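Side-chain contacts in uracil-DNA glycosylase (Nitratifractor salsuginis, PDB 5X3G), which belongs to the uracil-DNA glycosylase superfamily, enzymes of DNA repair built on an alpha/beta fold around a parallel beta-sheet: residues L59-A62 with F63-L66; E154-E157 with N158-S162. All coordinates share one frame; numbering follows the deposited sequence.

Both contacts are local, and they lie in series along the chain: interaction 1 in the loop between helix 40-48 and strand 73-77, interaction 2 on helix 152-161, which precedes strand 164-168. Their centres are about 12 Å apart, and the two regions touch directly. Leu66 CD2 of interaction 1 packs against Glu160 O of interaction 2 at 3.3 Å, and Thr65 OG1 lies 3.6 Å from Glu160 OE1. Both pack on strand 164-168, an outermost strand of the parallel sheet, but through alternate residues: Phe63 on Leu165, Phe159 on Val164 and Leu166, consistent with opposite faces of the sheet. Tyr90 also touches both, through Ser64 and Arg156.

Interaction 1 (L59-A62 with F63-L66); sequences LLAA and FSTL
Leu60 and Phe63 meet at an oblique crossing, with Leu60 CB 4.1 Å from Phe63 CD2 and the Leu60 CD2 methyl only slightly farther from the same ring atom. The i to i+3 spacing of the turn brings the two side chains together, and in each CG stands anti to its own carbonyl carbon (chi1 -55° in both). One edge of the Phe63 ring also faces the backbone: Leu60 O lies in the ring plane, 3.6 Å from Phe63 CD2. That oxygen accepts the Phe63 N-H at 2.9 Å, with the donor standing well above the carbonyl plane. Ala62 CB adds a looser contact, 4.3 Å from Phe63 CD2.

The polar side of the turn is built round Ala61 O, which takes two bonds from one residue. Ser64 OG donates to Ala61 O over 2.6 Å, only 19° from the carbonyl plane, whereas Ser64 N reaches the same Ala61 O at 3.2 Å from far above that plane. The hydroxyl can do this because chi1 of 61° sets OG between the backbone N and the carbonyl carbon, turned back over the preceding residues. Farther along, a water donates to Ala62 O and accepts from Leu66 N at 2.7 Å, bridging the two backbone groups.

Outside the turn, Trp27 meets the Phe63 ring edge-to-face and Leu17 and Leu18 of helix 11-20 touch Leu60. Successive i to i+3 bonds, Phe63 N to Leu60 O and Ser64 N to Ala61 O, are the signature of a short 3-10 turn, here packed against strand 164-168 of the parallel sheet.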
ATOM      1  N   LEU A  59      -1.970  11.090  -5.456  1.00 24.81           N
ATOM      2  CA  LEU A  59      -3.103  10.168  -5.433  1.00 31.76           C
ATOM      3  C   LEU A  59      -2.741   8.815  -6.034  1.00 32.27           C
ATOM      4  O   LEU A  59      -3.245   7.774  -5.592  1.00 25.27           O
ATOM      5  CB  LEU A  59      -4.285  10.783  -6.184  1.00 28.12           C
ATOM      6  CG  LEU A  59      -4.988  11.956  -5.502  1.00 30.42           C
ATOM      7  CD1 LEU A  59      -5.999  12.604  -6.439  1.00 31.31           C
ATOM      8  CD2 LEU A  59      -5.663  11.500  -4.215  1.00 28.16           C
ATOM      9  N   LEU A  60      -1.855   8.809  -7.033  1.00 24.90           N
ATOM     10  CA  LEU A  60      -1.493   7.609  -7.777  1.00 27.16           C
ATOM     11  C   LEU A  60      -0.029   7.229  -7.578  1.00 19.38           C
ATOM     12  O   LEU A  60       0.577   6.605  -8.452  1.00 21.27           O
ATOM     13  CB  LEU A  60      -1.783   7.808  -9.262  1.00 27.73           C
ATOM     14  CG  LEU A  60      -3.202   8.227  -9.636  1.00 24.67           C
ATOM     15  CD1 LEU A  60      -3.228   8.762 -11.054  1.00 23.11           C
ATOM     16  CD2 LEU A  60      -4.157   7.053  -9.490  1.00 23.32           C
ATOM     17  N   ALA A  61       0.548   7.598  -6.431  1.00 17.56           N
ATOM     18  CA  ALA A  61       1.966   7.340  -6.193  1.00 25.07           C
ATOM     19  C   ALA A  61       2.296   5.852  -6.248  1.00 23.88           C
ATOM     20  O   ALA A  61       3.439   5.480  -6.547  1.00 24.13           O
ATOM     21  CB  ALA A  61       2.390   7.921  -4.846  1.00 22.16           C
ATOM     22  N   ALA A  62       1.314   4.990  -5.967  1.00 25.24           N
ATOM     23  CA  ALA A  62       1.539   3.553  -6.046  1.00 19.58           C
ATOM     24  C   ALA A  62       1.819   3.082  -7.469  1.00 19.60           C
ATOM     25  O   ALA A  62       2.378   1.994  -7.653  1.00 24.17           O
ATOM     26  CB  ALA A  62       0.336   2.805  -5.475  1.00 20.47           C
ATOM     27  N   PHE A  63       1.451   3.873  -8.476  1.00 22.79           N
ATOM     28  CA  PHE A  63       1.674   3.537  -9.876  1.00 26.67           C
ATOM     29  C   PHE A  63       2.871   4.262 -10.479  1.00 25.76           C
ATOM     30  O   PHE A  63       3.120   4.125 -11.682  1.00 27.80           O
ATOM     31  CB  PHE A  63       0.421   3.862 -10.706  1.00 24.62           C
ATOM     32  CG  PHE A  63      -0.840   3.199 -10.208  1.00 21.21           C
ATOM     33  CD1 PHE A  63      -1.297   2.024 -10.786  1.00 22.46           C
ATOM     34  CD2 PHE A  63      -1.581   3.763  -9.180  1.00 24.22           C
ATOM     35  CE1 PHE A  63      -2.463   1.417 -10.339  1.00 22.11           C
ATOM     36  CE2 PHE A  63      -2.744   3.160  -8.728  1.00 22.41           C
ATOM     37  CZ  PHE A  63      -3.183   1.988  -9.309  1.00 20.97           C
ATOM     38  N   SER A  64       3.618   5.025  -9.680  1.00 28.37           N
ATOM     39  CA  SER A  64       4.626   5.932 -10.213  1.00 24.21           C
ATOM     40  C   SER A  64       5.959   5.257 -10.515  1.00 29.82           C
ATOM     41  O   SER A  64       6.855   5.916 -11.054  1.00 34.05           O
ATOM     42  CB  SER A  64       4.852   7.092  -9.239  1.00 26.89           C
ATOM     43  OG  SER A  64       5.325   6.626  -7.988  1.00 23.68           O
ATOM     44  N   THR A  65       6.119   3.979 -10.181  1.00 28.72           N
ATOM     45  CA  THR A  65       7.363   3.280 -10.478  1.00 35.92           C
ATOM     46  C   THR A  65       7.077   1.977 -11.212  1.00 37.33           C
ATOM     47  O   THR A  65       7.626   1.730 -12.292  1.00 35.52           O
ATOM     48  CB  THR A  65       8.150   3.004  -9.197  1.00 31.55           C
ATOM     49  OG1 THR A  65       8.327   4.225  -8.472  1.00 27.63           O
ATOM     50  CG2 THR A  65       9.513   2.419  -9.532  1.00 30.44           C
ATOM     51  N   LEU A  66       6.221   1.141 -10.629  1.00 31.39           N
ATOM     52  CA  LEU A  66       5.829  -0.103 -11.274  1.00 31.76           C
ATOM     53  C   LEU A  66       5.141   0.169 -12.605  1.00 37.30           C
ATOM     54  O   LEU A  66       4.363   1.117 -12.743  1.00 34.13           O
ATOM     55  CB  LEU A  66       4.891  -0.900 -10.365  1.00 33.79           C
ATOM     56  CG  LEU A  66       5.452  -1.579  -9.115  1.00 24.64           C
ATOM     57  CD1 LEU A  66       4.314  -2.117  -8.266  1.00 28.87           C
ATOM     58  CD2 LEU A  66       6.408  -2.695  -9.497  1.00 28.64           C
TER
HETATM   59  O   HOH W   1       5.081   2.046  -8.299  1.00 19.81           O

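Interaction 2 (E154-E157 with N158-S162); sequences ELRE and NFERS
Arg156 and Glu160 form an i to i+4 salt bridge on helix 152-161, with Arg156 NH2 donating to Glu160 OE1 over 2.9 Å at an N-H...O angle of 149°. The oxygen sits at the guanidinium edge, almost in its plane, and the donor comes from above the carboxylate plane; the two planes are nearly perpendicular, 82° apart. Bends at chi2 (-92°) and chi3 fold the arginine back to this position, and Glu157 CG lies over one face of the guanidinium, 3.6 Å above the plane but offset toward its rim.

On the buried side, Leu155 and Phe159 run alongside each other, Leu155 CD1 lying 4.0 Å from Phe159 CE2; the ring rests on Val164 and Leu166 of strand 164-168. Beneath these pairs, regular i to i+4 backbone bonds set the spacing, such as Glu160 N to Arg156 O at 3.0 Å.

Farther out, Asn158 ND2 bonds to Leu251 O, tying the helix to the C-terminal region, while Glu154 OE1 accepts from Ser150 N and Gln151 N just before the helix. Arg161, itself exposed, runs out extended as far as NE and its guanidinium turns so that NH1 makes a weak hydrogen bond of 3.1 Å to Asn158 OD1.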
ATOM      1  N   GLU A 154      12.966   3.302   1.709  1.00 25.92           N
ATOM      2  CA  GLU A 154      13.612   2.121   1.143  1.00 25.72           C
ATOM      3  C   GLU A 154      12.775   0.863   1.337  1.00 25.85           C
ATOM      4  O   GLU A 154      12.858  -0.061   0.520  1.00 25.86           O
ATOM      5  CB  GLU A 154      14.996   1.938   1.765  1.00 21.98           C
ATOM      6  CG  GLU A 154      15.839   3.200   1.776  1.00 29.72           C
ATOM      7  CD  GLU A 154      17.144   3.019   2.522  1.00 34.13           C
ATOM      8  OE1 GLU A 154      17.134   2.385   3.597  1.00 32.30           O
ATOM      9  OE2 GLU A 154      18.184   3.506   2.030  1.00 44.30           O
ATOM     10  N   LEU A 155      11.988   0.793   2.414  1.00 26.96           N
ATOM     11  CA  LEU A 155      11.051  -0.316   2.568  1.00 20.21           C
ATOM     12  C   LEU A 155       9.963  -0.259   1.502  1.00 27.17           C
ATOM     13  O   LEU A 155       9.605  -1.287   0.912  1.00 21.99           O
ATOM     14  CB  LEU A 155      10.440  -0.299   3.970  1.00 30.46           C
ATOM     15  CG  LEU A 155       9.308  -1.284   4.284  1.00 27.48           C
ATOM     16  CD1 LEU A 155       9.747  -2.712   4.007  1.00 22.47           C
ATOM     17  CD2 LEU A 155       8.849  -1.137   5.729  1.00 29.30           C
ATOM     18  N   ARG A 156       9.425   0.935   1.244  1.00 24.78           N
ATOM     19  CA  ARG A 156       8.502   1.119   0.127  1.00 24.44           C
ATOM     20  C   ARG A 156       9.140   0.687  -1.192  1.00 28.70           C
ATOM     21  O   ARG A 156       8.552  -0.084  -1.967  1.00 23.70           O
ATOM     22  CB  ARG A 156       8.063   2.587   0.084  1.00 22.38           C
ATOM     23  CG  ARG A 156       6.966   2.935  -0.908  1.00 21.35           C
ATOM     24  CD  ARG A 156       7.557   3.374  -2.238  1.00 24.37           C
ATOM     25  NE  ARG A 156       8.189   4.688  -2.139  1.00 29.99           N
ATOM     26  CZ  ARG A 156       8.974   5.211  -3.075  1.00 35.60           C
ATOM     27  NH1 ARG A 156       9.511   6.412  -2.900  1.00 49.37           N
ATOM     28  NH2 ARG A 156       9.224   4.533  -4.187  1.00 27.79           N
ATOM     29  N   GLU A 157      10.356   1.172  -1.455  1.00 20.37           N
ATOM     30  CA  GLU A 157      11.065   0.814  -2.680  1.00 33.24           C
ATOM     31  C   GLU A 157      11.266  -0.690  -2.788  1.00 28.84           C
ATOM     32  O   GLU A 157      11.210  -1.252  -3.886  1.00 32.51           O
ATOM     33  CB  GLU A 157      12.413   1.533  -2.733  1.00 31.54           C
ATOM     34  CG  GLU A 157      12.317   3.030  -2.967  1.00 30.62           C
ATOM     35  CD  GLU A 157      13.657   3.726  -2.827  1.00 39.52           C
ATOM     36  OE1 GLU A 157      14.556   3.169  -2.161  1.00 36.20           O
ATOM     37  OE2 GLU A 157      13.814   4.832  -3.383  1.00 40.88           O
ATOM     38  N   ASN A 158      11.504  -1.362  -1.659  1.00 23.27           N
ATOM     39  CA  ASN A 158      11.679  -2.810  -1.687  1.00 23.66           C
ATOM     40  C   ASN A 158      10.359  -3.531  -1.935  1.00 27.30           C
ATOM     41  O   ASN A 158      10.345  -4.580  -2.588  1.00 24.20           O
ATOM     42  CB  ASN A 158      12.312  -3.298  -0.385  1.00 19.72           C
ATOM     43  CG  ASN A 158      13.780  -2.940  -0.278  1.00 31.81           C
ATOM     44  OD1 ASN A 158      14.409  -2.532  -1.258  1.00 30.32           O
ATOM     45  ND2 ASN A 158      14.340  -3.110   0.912  1.00 28.92           N
ATOM     46  N   PHE A 159       9.249  -3.006  -1.405  1.00 26.08           N
ATOM     47  CA  PHE A 159       7.938  -3.499  -1.816  1.00 23.21           C
ATOM     48  C   PHE A 159       7.805  -3.458  -3.330  1.00 27.69           C
ATOM     49  O   PHE A 159       7.378  -4.432  -3.960  1.00 22.05           O
ATOM     50  CB  PHE A 159       6.821  -2.669  -1.181  1.00 24.83           C
ATOM     51  CG  PHE A 159       6.368  -3.167   0.157  1.00 23.79           C
ATOM     52  CD1 PHE A 159       5.758  -4.404   0.284  1.00 18.20           C
ATOM     53  CD2 PHE A 159       6.511  -2.376   1.283  1.00 19.66           C
ATOM     54  CE1 PHE A 159       5.326  -4.853   1.517  1.00 26.57           C
ATOM     55  CE2 PHE A 159       6.081  -2.817   2.515  1.00 20.09           C
ATOM     56  CZ  PHE A 159       5.485  -4.059   2.634  1.00 22.88           C
ATOM     57  N   GLU A 160       8.171  -2.322  -3.933  1.00 23.53           N
ATOM     58  CA  GLU A 160       8.018  -2.195  -5.379  1.00 29.54           C
ATOM     59  C   GLU A 160       8.988  -3.096  -6.139  1.00 25.81           C
ATOM     60  O   GLU A 160       8.634  -3.626  -7.198  1.00 31.38           O
ATOM     61  CB  GLU A 160       8.181  -0.734  -5.792  1.00 27.42           C
ATOM     62  CG  GLU A 160       7.047   0.142  -5.278  1.00 29.60           C
ATOM     63  CD  GLU A 160       7.199   1.599  -5.647  1.00 35.71           C
ATOM     64  OE1 GLU A 160       8.328   2.122  -5.543  1.00 36.23           O
ATOM     65  OE2 GLU A 160       6.187   2.222  -6.037  1.00 31.73           O
ATOM     66  N   ARG A 161      10.203  -3.294  -5.614  1.00 23.42           N
ATOM     67  CA  ARG A 161      11.133  -4.235  -6.233  1.00 30.43           C
ATOM     68  C   ARG A 161      10.550  -5.637  -6.284  1.00 31.19           C
ATOM     69  O   ARG A 161      10.801  -6.381  -7.240  1.00 25.09           O
ATOM     70  CB  ARG A 161      12.462  -4.257  -5.474  1.00 33.78           C
ATOM     71  CG  ARG A 161      13.372  -3.066  -5.712  1.00 37.63           C
ATOM     72  CD  ARG A 161      14.722  -3.309  -5.058  1.00 46.39           C
ATOM     73  NE  ARG A 161      15.727  -2.323  -5.436  1.00 49.98           N
ATOM     74  CZ  ARG A 161      15.929  -1.178  -4.793  1.00 58.88           C
ATOM     75  NH1 ARG A 161      15.185  -0.872  -3.739  1.00 43.02           N
ATOM     76  NH2 ARG A 161      16.872  -0.341  -5.203  1.00 43.06           N
ATOM     77  N   SER A 162       9.776  -6.012  -5.269  1.00 26.83           N
ATOM     78  CA  SER A 162       9.119  -7.306  -5.221  1.00 23.62           C
ATOM     79  C   SER A 162       7.804  -7.326  -5.990  1.00 26.34           C
ATOM     80  O   SER A 162       7.084  -8.327  -5.929  1.00 28.11           O
ATOM     81  CB  SER A 162       8.886  -7.716  -3.764  1.00 25.21           C
ATOM     82  OG  SER A 162      10.125  -7.875  -3.089  1.00 31.69           O
TER